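Local coordinates for protein delta toxin (Clostridium perfringens, PDB 2YGT) that acts as a haemolytic, beta-pore-forming toxin that probably assembles on target cells into a ring whose barrel pierces the membrane, at residues Val86-Ile91 with Tyr268-Ile273; Phe177-Thr180 with Tyr184-Asn187; Thr209-Asp214 with Asn253-Ala258. One frame throughout, in Å; residues are numbered along the deposited sequence.

Interaction 1. Residues Val86-Ile91 with Tyr268-Ile273; sequences VMRWPI and YPDSKI
Arg88 and Asp270 meet across an intervening strand: their CA atoms are 8.3 Å apart, and strands 84-99 and 263-282 both pair antiparallel with strand 241-259, so the two segments run in the same direction on its two flanks. A classic beta bulge at Asp270 and Ser271 sets both residues opposite a single residue of that central strand. Backbone bonds from Met87 to Tyr255 and from Trp89 to Asn253 hold the other side of it.

The contact itself is a small salt bridge at the surface. Arg88 starts with CG anti to its carbonyl carbon, then bends at chi3 (66°), which brings the guanidinium round toward the Asp270 carboxylate, carried on a CB that points toward segment 86-91. The two side chains cross at about a right angle, and the guanidinium and carboxylate planes are turned 80° to each other. With the planes turned this way, OD2 of Asp270 sits over one face of the guanidinium instead of meeting its N-H groups in plane: it is 2.7 Å from NH2 of Arg88 and 3.1 Å from CZ of the same residue. Ser271 borders the pair, its OG 3.8 Å from NH2 of Arg88.

Interaction 2. Residues Phe177-Thr180 with Tyr184-Asn187; sequences FAET and YNVN
Thr180 and Tyr184 close a short loop at the start of the long connection between strand 170-177 and helix 219-222. The tight part gathers round the Tyr184 backbone. Thr180 N donates to Tyr184 O at 2.8 Å, nearly straight at 165° and in the plane of the carbonyl. In return, Tyr184 N donates to Thr180 OG1 at 3.1 Å; with chi1 at 73° that hydroxyl lies between its own N and carbonyl carbon, turned back to receive the bond. Glu179 adds to the crowding round the same carbonyl: its CG is 3.2 Å from Tyr184 O, and its CA makes a CA-H...O contact with that oxygen at 3.3 Å. Ala178 O, a step earlier, lies 3.2 Å from Asn185 CB.

Toward solvent the fit is looser and polar. Asn185 ND2 donates a somewhat bent hydrogen bond to Glu179 OE1 at 3.0 Å; the oxygen lies close to the amide plane but is itself approached from above the carboxylate, 37° out of its plane. That OE1 also hydrogen-bonds to a glycerol, probably left from crystallisation. Asn185 OD1 faces down its own chain and accepts from Asn187 N in an Asx turn. A water fills in for direct backbone pairing by donating to Ala178 O at 2.7 Å and accepting from Val186 N.

On the strand side, Phe177 ends strand 170-177, bonded through its backbone to Ile91 of strand 84-99, with its ring edge-to-face against Trp89, Tyr159 and Phe198. Val186 lies on Trp89 and Ile91, while the Tyr184 side chain rests on Gln196 and Met197 further along the same connection, so the turn lies between strand 84-99 and that later part of the loop.

Interaction 3. Residues Thr209-Asp214 with Asn253-Ala258; sequences TNFTPD and NSYHIA
Ile257 packs its whole branched side chain against Phe211 and Asn210. From CB, which points toward the loop, one branch ends at once: CG2 touches Phe211 CE1 at 3.9 Å. The other begins at CG1, held between the backbone N and the carbonyl carbon (chi1 57°), and comes equally close to Phe211 CZ. At the tip, CD1 lies over one face of the Phe211 ring, off toward its rim, and also reaches Asn210 CB at 3.9 Å.

This is a loop laid over a beta-sheet. Segment 209-214, from the long connection after strand 170-177, covers one side of strand 241-259, the side to which Tyr255 and Ile257 point; His256, between them, points away and packs edge-to-face on Tyr268. Met87 and Trp263, on the two flanking strands, widen the apolar patch by touching Phe211 and Ile257.

Phe211 and Tyr255 meet rim to rim, with neither ring over the other's face. Their centroids are 6.0 Å apart and their planes at 63°, the closest approach being Phe211 CE1 to Tyr255 CD2 at 3.5 Å. The polar ends turn to earlier residues of the same connection: Tyr255 OH hydrogen-bonds to Asn195 O and Asn210 ND2 to Ser201 O.

Interactions 1 and 3 share one antiparallel sheet, with strand 241-259 between strands 84-99 and 263-282; their centres are about 12 Å apart, touching for example where Tyr268 N probably hydrogen-bonds to Ser254 O. Interaction 2 lies about 14 Å from each, touching interaction 1 through Ile91 and Phe177 and staying about 6 Å at nearest atoms from interaction 3. Along the chain, interactions 2 and 3 follow one another inside the span closed by interaction 1. The long connection 178-218 thus folds back onto the sheet at two places, and all three contacts lie on the same side of the chain's centre, in a region probably equivalent to the membrane-facing rim of staphylococcal haemolysins.

Interaction 1. Residues Val86-Ile91 with Tyr268-Ile273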
loop_
_atom_site.group_PDB
_atom_site.type_symbol
_atom_site.label_atom_id
_atom_site.label_comp_id
_atom_site.label_asym_id
_atom_site.label_seq_id
_atom_site.Cartn_x
_atom_site.Cartn_y
_atom_site.Cartn_z
ATOM N N VAL A 86 5.479 -14.026 24.324
ATOM C CA VAL A 86 4.900 -12.906 23.595
ATOM C C VAL A 86 5.356 -12.883 22.144
ATOM O O VAL A 86 6.544 -13.027 21.852
ATOM C CB VAL A 86 5.275 -11.553 24.242
ATOM C CG1 VAL A 86 4.660 -10.399 23.455
ATOM C CG2 VAL A 86 4.838 -11.513 25.701
ATOM N N MET A 87 4.404 -12.710 21.236
ATOM C CA MET A 87 4.722 -12.492 19.834
ATOM C C MET A 87 4.180 -11.139 19.398
ATOM O O MET A 87 2.972 -10.963 19.251
ATOM C CB MET A 87 4.131 -13.596 18.956
ATOM C CG MET A 87 4.253 -13.317 17.467
ATOM S SD MET A 87 3.304 -14.460 16.445
ATOM C CE MET A 87 3.317 -13.598 14.876
ATOM N N ARG A 88 5.077 -10.180 19.206
ATOM C CA ARG A 88 4.689 -8.871 18.695
ATOM C C ARG A 88 4.538 -8.935 17.181
ATOM O O ARG A 88 5.403 -9.466 16.486
ATOM C CB ARG A 88 5.702 -7.805 19.124
ATOM C CG ARG A 88 5.724 -7.606 20.631
ATOM C CD ARG A 88 6.835 -6.679 21.094
ATOM N NE ARG A 88 6.642 -5.310 20.632
ATOM C CZ ARG A 88 7.127 -4.240 21.255
ATOM N NH1 ARG A 88 7.821 -4.382 22.379
ATOM N NH2 ARG A 88 6.909 -3.029 20.762
ATOM N N TRP A 89 3.428 -8.405 16.674
ATOM C CA TRP A 89 3.089 -8.548 15.262
ATOM C C TRP A 89 2.324 -7.328 14.734
ATOM O O TRP A 89 1.698 -6.601 15.507
ATOM C CB TRP A 89 2.275 -9.832 15.048
ATOM C CG TRP A 89 0.926 -9.802 15.709
ATOM C CD1 TRP A 89 0.668 -9.849 17.050
ATOM C CD2 TRP A 89 -0.350 -9.715 15.059
ATOM N NE1 TRP A 89 -0.687 -9.795 17.273
ATOM C CE2 TRP A 89 -1.334 -9.711 16.068
ATOM C CE3 TRP A 89 -0.754 -9.639 13.722
ATOM C CZ2 TRP A 89 -2.697 -9.634 15.784
ATOM C CZ3 TRP A 89 -2.111 -9.564 13.440
ATOM C CH2 TRP A 89 -3.066 -9.561 14.468
ATOM N N PRO A 90 2.372 -7.102 13.409
ATOM C CA PRO A 90 1.703 -5.949 12.800
ATOM C C PRO A 90 0.249 -6.266 12.476
ATOM O O PRO A 90 -0.033 -6.842 11.425
ATOM C CB PRO A 90 2.473 -5.749 11.483
ATOM C CG PRO A 90 3.432 -6.931 11.368
ATOM C CD PRO A 90 3.011 -7.939 12.384
ATOM N N ILE A 91 -0.669 -5.904 13.362
ATOM C CA ILE A 91 -2.080 -6.098 13.068
ATOM C C ILE A 91 -2.529 -5.212 11.901
ATOM O O ILE A 91 -3.387 -5.610 11.109
ATOM C CB ILE A 91 -2.964 -5.839 14.297
ATOM C CG1 ILE A 91 -4.421 -6.183 13.983
ATOM C CG2 ILE A 91 -2.832 -4.393 14.758
ATOM C CD1 ILE A 91 -5.298 -6.296 15.213
ATOM N N TYR A 268 -3.111 -8.279 22.811
ATOM C CA TYR A 268 -3.201 -6.953 23.414
ATOM C C TYR A 268 -2.703 -5.898 22.437
ATOM O O TYR A 268 -1.901 -6.197 21.552
ATOM C CB TYR A 268 -2.354 -6.877 24.686
ATOM C CG TYR A 268 -2.746 -7.850 25.772
ATOM C CD1 TYR A 268 -2.243 -9.143 25.785
ATOM C CD2 TYR A 268 -3.605 -7.470 26.797
ATOM C CE1 TYR A 268 -2.589 -10.032 26.775
ATOM C CE2 TYR A 268 -3.959 -8.355 27.794
ATOM C CZ TYR A 268 -3.447 -9.636 27.778
ATOM O OH TYR A 268 -3.790 -10.529 28.764
ATOM N N PRO A 269 -3.176 -4.653 22.596
ATOM C CA PRO A 269 -2.616 -3.538 21.829
ATOM C C PRO A 269 -1.178 -3.313 22.270
ATOM O O PRO A 269 -0.773 -3.871 23.291
ATOM C CB PRO A 269 -3.482 -2.346 22.254
ATOM C CG PRO A 269 -4.720 -2.945 22.841
ATOM C CD PRO A 269 -4.286 -4.231 23.464
ATOM N N ASP A 270 -0.417 -2.523 21.523
ATOM C CA ASP A 270 0.958 -2.235 21.910
ATOM C C ASP A 270 1.409 -0.836 21.498
ATOM O O ASP A 270 1.478 0.071 22.328
ATOM C CB ASP A 270 1.913 -3.287 21.345
ATOM C CG ASP A 270 3.292 -3.208 21.969
ATOM O OD1 ASP A 270 3.391 -3.276 23.212
ATOM O OD2 ASP A 270 4.280 -3.081 21.218
ATOM N N SER A 271 1.713 -0.659 20.217
ATOM C CA SER A 271 2.328 0.583 19.764
ATOM C C SER A 271 1.972 0.939 18.323
ATOM O O SER A 271 1.524 0.091 17.551
ATOM C CB SER A 271 3.847 0.491 19.914
ATOM O OG SER A 271 4.341 -0.687 19.297
ATOM N N LYS A 272 2.180 2.206 17.979
ATOM C CA LYS A 272 1.943 2.709 16.631
ATOM C C LYS A 272 3.138 3.530 16.162
ATOM O O LYS A 272 3.633 4.392 16.890
ATOM C CB LYS A 272 0.689 3.586 16.595
ATOM C CG LYS A 272 -0.619 2.836 16.785
ATOM N N ILE A 273 3.605 3.260 14.950
ATOM C CA ILE A 273 4.642 4.086 14.348
ATOM C C ILE A 273 4.152 4.700 13.042
ATOM O O ILE A 273 3.613 4.006 12.179
ATOM C CB ILE A 273 5.944 3.304 14.102
ATOM C CG1 ILE A 273 6.652 3.025 15.426
ATOM C CG2 ILE A 273 6.869 4.086 13.183
ATOM C CD1 ILE A 273 8.049 2.480 15.257
#

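Interaction 2. Residues Phe177-Thr180 with Tyr184-Asn187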
loop_
_atom_site.group_PDB
_atom_site.type_symbol
_atom_site.label_atom_id
_atom_site.label_comp_id
_atom_site.label_asym_id
_atom_site.label_seq_id
_atom_site.Cartn_x
_atom_site.Cartn_y
_atom_site.Cartn_z
ATOM N N PHE A 177 -4.988 -7.242 9.363
ATOM C CA PHE A 177 -5.118 -8.691 9.468
ATOM C C PHE A 177 -6.589 -9.091 9.485
ATOM O O PHE A 177 -7.415 -8.445 10.130
ATOM C CB PHE A 177 -4.399 -9.228 10.714
ATOM C CG PHE A 177 -4.362 -10.733 10.784
ATOM C CD1 PHE A 177 -5.390 -11.437 11.389
ATOM C CD2 PHE A 177 -3.311 -11.444 10.227
ATOM C CE1 PHE A 177 -5.371 -12.819 11.438
ATOM C CE2 PHE A 177 -3.285 -12.826 10.278
ATOM C CZ PHE A 177 -4.318 -13.513 10.886
ATOM N N ALA A 178 -6.912 -10.161 8.769
ATOM C CA ALA A 178 -8.294 -10.602 8.660
ATOM C C ALA A 178 -8.550 -11.853 9.491
ATOM O O ALA A 178 -9.239 -11.796 10.510
ATOM C CB ALA A 178 -8.669 -10.840 7.198
ATOM N N GLU A 179 -7.985 -12.978 9.059
ATOM C CA GLU A 179 -8.263 -14.261 9.694
ATOM C C GLU A 179 -7.292 -15.337 9.216
ATOM O O GLU A 179 -6.968 -15.407 8.029
ATOM C CB GLU A 179 -9.703 -14.686 9.404
ATOM C CG GLU A 179 -10.103 -16.012 10.029
ATOM C CD GLU A 179 -11.574 -16.324 9.831
ATOM O OE1 GLU A 179 -12.425 -15.488 10.207
ATOM O OE2 GLU A 179 -11.874 -17.407 9.292
ATOM N N THR A 180 -6.836 -16.174 10.143
ATOM C CA THR A 180 -5.891 -17.238 9.819
ATOM C C THR A 180 -6.565 -18.322 8.989
ATOM O O THR A 180 -7.788 -18.373 8.910
ATOM C CB THR A 180 -5.289 -17.878 11.101
ATOM O OG1 THR A 180 -6.277 -18.698 11.737
ATOM C CG2 THR A 180 -4.810 -16.808 12.070
ATOM N N TYR A 184 -9.250 -18.434 12.735
ATOM C CA TYR A 184 -9.196 -17.555 13.903
ATOM C C TYR A 184 -8.875 -16.116 13.522
ATOM O O TYR A 184 -8.119 -15.865 12.587
ATOM C CB TYR A 184 -8.174 -18.059 14.928
ATOM C CG TYR A 184 -8.458 -19.446 15.455
ATOM C CD1 TYR A 184 -9.543 -19.685 16.287
ATOM C CD2 TYR A 184 -7.634 -20.515 15.126
ATOM C CE1 TYR A 184 -9.805 -20.953 16.775
ATOM C CE2 TYR A 184 -7.885 -21.785 15.606
ATOM C CZ TYR A 184 -8.970 -21.999 16.430
ATOM O OH TYR A 184 -9.223 -23.259 16.910
ATOM N N ASN A 185 -9.458 -15.179 14.261
ATOM C CA ASN A 185 -9.204 -13.758 14.064
ATOM C C ASN A 185 -9.066 -13.075 15.418
ATOM O O ASN A 185 -9.073 -13.741 16.449
ATOM C CB ASN A 185 -10.327 -13.116 13.248
ATOM C CG ASN A 185 -11.706 -13.518 13.736
ATOM O OD1 ASN A 185 -12.077 -13.249 14.879
ATOM N ND2 ASN A 185 -12.475 -14.159 12.866
ATOM N N VAL A 186 -8.948 -11.751 15.424
ATOM C CA VAL A 186 -8.732 -11.032 16.677
ATOM C C VAL A 186 -9.963 -11.055 17.583
ATOM O O VAL A 186 -9.882 -10.691 18.755
ATOM C CB VAL A 186 -8.273 -9.580 16.449
ATOM C CG1 VAL A 186 -7.015 -9.557 15.589
ATOM C CG2 VAL A 186 -9.387 -8.753 15.819
ATOM N N ASN A 187 -11.093 -11.494 17.037
ATOM C CA ASN A 187 -12.330 -11.618 17.805
ATOM C C ASN A 187 -12.526 -12.990 18.445
ATOM O O ASN A 187 -13.425 -13.173 19.262
ATOM C CB ASN A 187 -13.533 -11.312 16.914
ATOM C CG ASN A 187 -13.691 -9.837 16.641
ATOM O OD1 ASN A 187 -13.591 -9.390 15.499
ATOM N ND2 ASN A 187 -13.930 -9.065 17.694
HETATM O O HOH W 1 -8.835 -10.426 12.779
#

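Interaction 3. Residues Thr209-Asp214 with Asn253-Ala258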
loop_
_atom_site.group_PDB
_atom_site.type_symbol
_atom_site.label_atom_id
_atom_site.label_comp_id
_atom_site.label_asym_id
_atom_site.label_seq_id
_atom_site.Cartn_x
_atom_site.Cartn_y
_atom_site.Cartn_z
ATOM N N THR A 209 8.421 -21.099 21.562
ATOM C CA THR A 209 8.492 -22.149 20.553
ATOM C C THR A 209 7.102 -22.516 20.028
ATOM O O THR A 209 6.966 -23.199 19.012
ATOM C CB THR A 209 9.209 -23.401 21.125
ATOM O OG1 THR A 209 10.625 -23.246 20.973
ATOM C CG2 THR A 209 8.768 -24.674 20.420
ATOM N N ASN A 210 6.070 -22.027 20.707
ATOM C CA ASN A 210 4.705 -22.439 20.403
ATOM C C ASN A 210 3.890 -21.452 19.557
ATOM O O ASN A 210 2.658 -21.504 19.544
ATOM C CB ASN A 210 3.959 -22.766 21.694
ATOM C CG ASN A 210 2.691 -23.542 21.445
ATOM O OD1 ASN A 210 2.660 -24.456 20.620
ATOM N ND2 ASN A 210 1.632 -23.183 22.157
ATOM N N PHE A 211 4.571 -20.556 18.850
ATOM C CA PHE A 211 3.881 -19.681 17.910
ATOM C C PHE A 211 3.855 -20.305 16.517
ATOM O O PHE A 211 4.774 -21.029 16.134
ATOM C CB PHE A 211 4.530 -18.295 17.866
ATOM C CG PHE A 211 4.386 -17.518 19.145
ATOM C CD1 PHE A 211 3.132 -17.190 19.635
ATOM C CD2 PHE A 211 5.503 -17.105 19.851
ATOM C CE1 PHE A 211 2.994 -16.473 20.809
ATOM C CE2 PHE A 211 5.373 -16.385 21.025
ATOM C CZ PHE A 211 4.117 -16.069 21.504
ATOM N N THR A 212 2.787 -20.037 15.775
ATOM C CA THR A 212 2.654 -20.535 14.410
ATOM C C THR A 212 3.974 -20.416 13.659
ATOM O O THR A 212 4.528 -19.324 13.541
ATOM C CB THR A 212 1.571 -19.766 13.637
ATOM O OG1 THR A 212 0.303 -19.960 14.274
ATOM C CG2 THR A 212 1.495 -20.250 12.197
ATOM N N PRO A 213 4.486 -21.549 13.155
ATOM C CA PRO A 213 5.752 -21.586 12.415
ATOM C C PRO A 213 5.744 -20.591 11.263
ATOM O O PRO A 213 4.683 -20.298 10.713
ATOM C CB PRO A 213 5.795 -23.022 11.880
ATOM C CG PRO A 213 4.368 -23.514 11.991
ATOM C CD PRO A 213 3.894 -22.891 13.254
ATOM N N ASP A 214 6.915 -20.081 10.901
ATOM C CA ASP A 214 7.000 -19.052 9.869
ATOM C C ASP A 214 6.368 -19.461 8.540
ATOM O O ASP A 214 5.747 -18.636 7.869
ATOM C CB ASP A 214 8.448 -18.598 9.660
ATOM C CG ASP A 214 8.889 -17.577 10.687
ATOM O OD1 ASP A 214 8.254 -17.505 11.757
ATOM O OD2 ASP A 214 9.862 -16.841 10.421
ATOM N N ASN A 253 0.752 -5.227 17.696
ATOM C CA ASN A 253 0.045 -5.811 18.830
ATOM C C ASN A 253 0.890 -6.894 19.493
ATOM O O ASN A 253 1.834 -7.408 18.893
ATOM C CB ASN A 253 -1.308 -6.379 18.399
ATOM C CG ASN A 253 -2.351 -5.301 18.191
ATOM O OD1 ASN A 253 -3.512 -5.590 17.908
ATOM N ND2 ASN A 253 -1.941 -4.047 18.338
ATOM N N SER A 254 0.556 -7.230 20.733
ATOM C CA SER A 254 1.276 -8.266 21.460
ATOM C C SER A 254 0.369 -9.466 21.689
ATOM O O SER A 254 -0.582 -9.394 22.468
ATOM C CB SER A 254 1.788 -7.731 22.801
ATOM O OG SER A 254 2.751 -6.705 22.615
ATOM N N TYR A 255 0.660 -10.559 20.993
ATOM C CA TYR A 255 -0.069 -11.805 21.184
ATOM C C TYR A 255 0.613 -12.631 22.270
ATOM O O TYR A 255 1.721 -13.132 22.082
ATOM C CB TYR A 255 -0.143 -12.590 19.871
ATOM C CG TYR A 255 -0.854 -13.923 19.989
ATOM C CD1 TYR A 255 -2.241 -13.989 20.051
ATOM C CD2 TYR A 255 -0.136 -15.112 20.043
ATOM C CE1 TYR A 255 -2.892 -15.206 20.166
ATOM C CE2 TYR A 255 -0.776 -16.330 20.153
ATOM C CZ TYR A 255 -2.152 -16.373 20.214
ATOM O OH TYR A 255 -2.790 -17.584 20.323
ATOM N N HIS A 256 -0.051 -12.748 23.416
ATOM C CA HIS A 256 0.489 -13.481 24.556
ATOM C C HIS A 256 -0.047 -14.904 24.609
ATOM O O HIS A 256 -1.244 -15.128 24.430
ATOM C CB HIS A 256 0.111 -12.781 25.865
ATOM C CG HIS A 256 0.800 -11.469 26.080
ATOM N ND1 HIS A 256 1.562 -11.204 27.197
ATOM C CD2 HIS A 256 0.837 -10.347 25.323
ATOM C CE1 HIS A 256 2.042 -9.975 27.119
ATOM N NE2 HIS A 256 1.618 -9.433 25.991
ATOM N N ILE A 257 0.840 -15.861 24.856
ATOM C CA ILE A 257 0.413 -17.190 25.280
ATOM C C ILE A 257 0.876 -17.440 26.713
ATOM O O ILE A 257 2.025 -17.167 27.062
ATOM C CB ILE A 257 0.919 -18.314 24.345
ATOM C CG1 ILE A 257 2.445 -18.279 24.227
ATOM C CG2 ILE A 257 0.260 -18.204 22.979
ATOM C CD1 ILE A 257 3.021 -19.457 23.471
ATOM N N ALA A 258 -0.034 -17.936 27.542
ATOM C CA ALA A 258 0.266 -18.200 28.943
ATOM C C ALA A 258 -0.202 -19.597 29.319
ATOM O O ALA A 258 -1.324 -19.991 29.002
ATOM C CB ALA A 258 -0.396 -17.159 29.833
#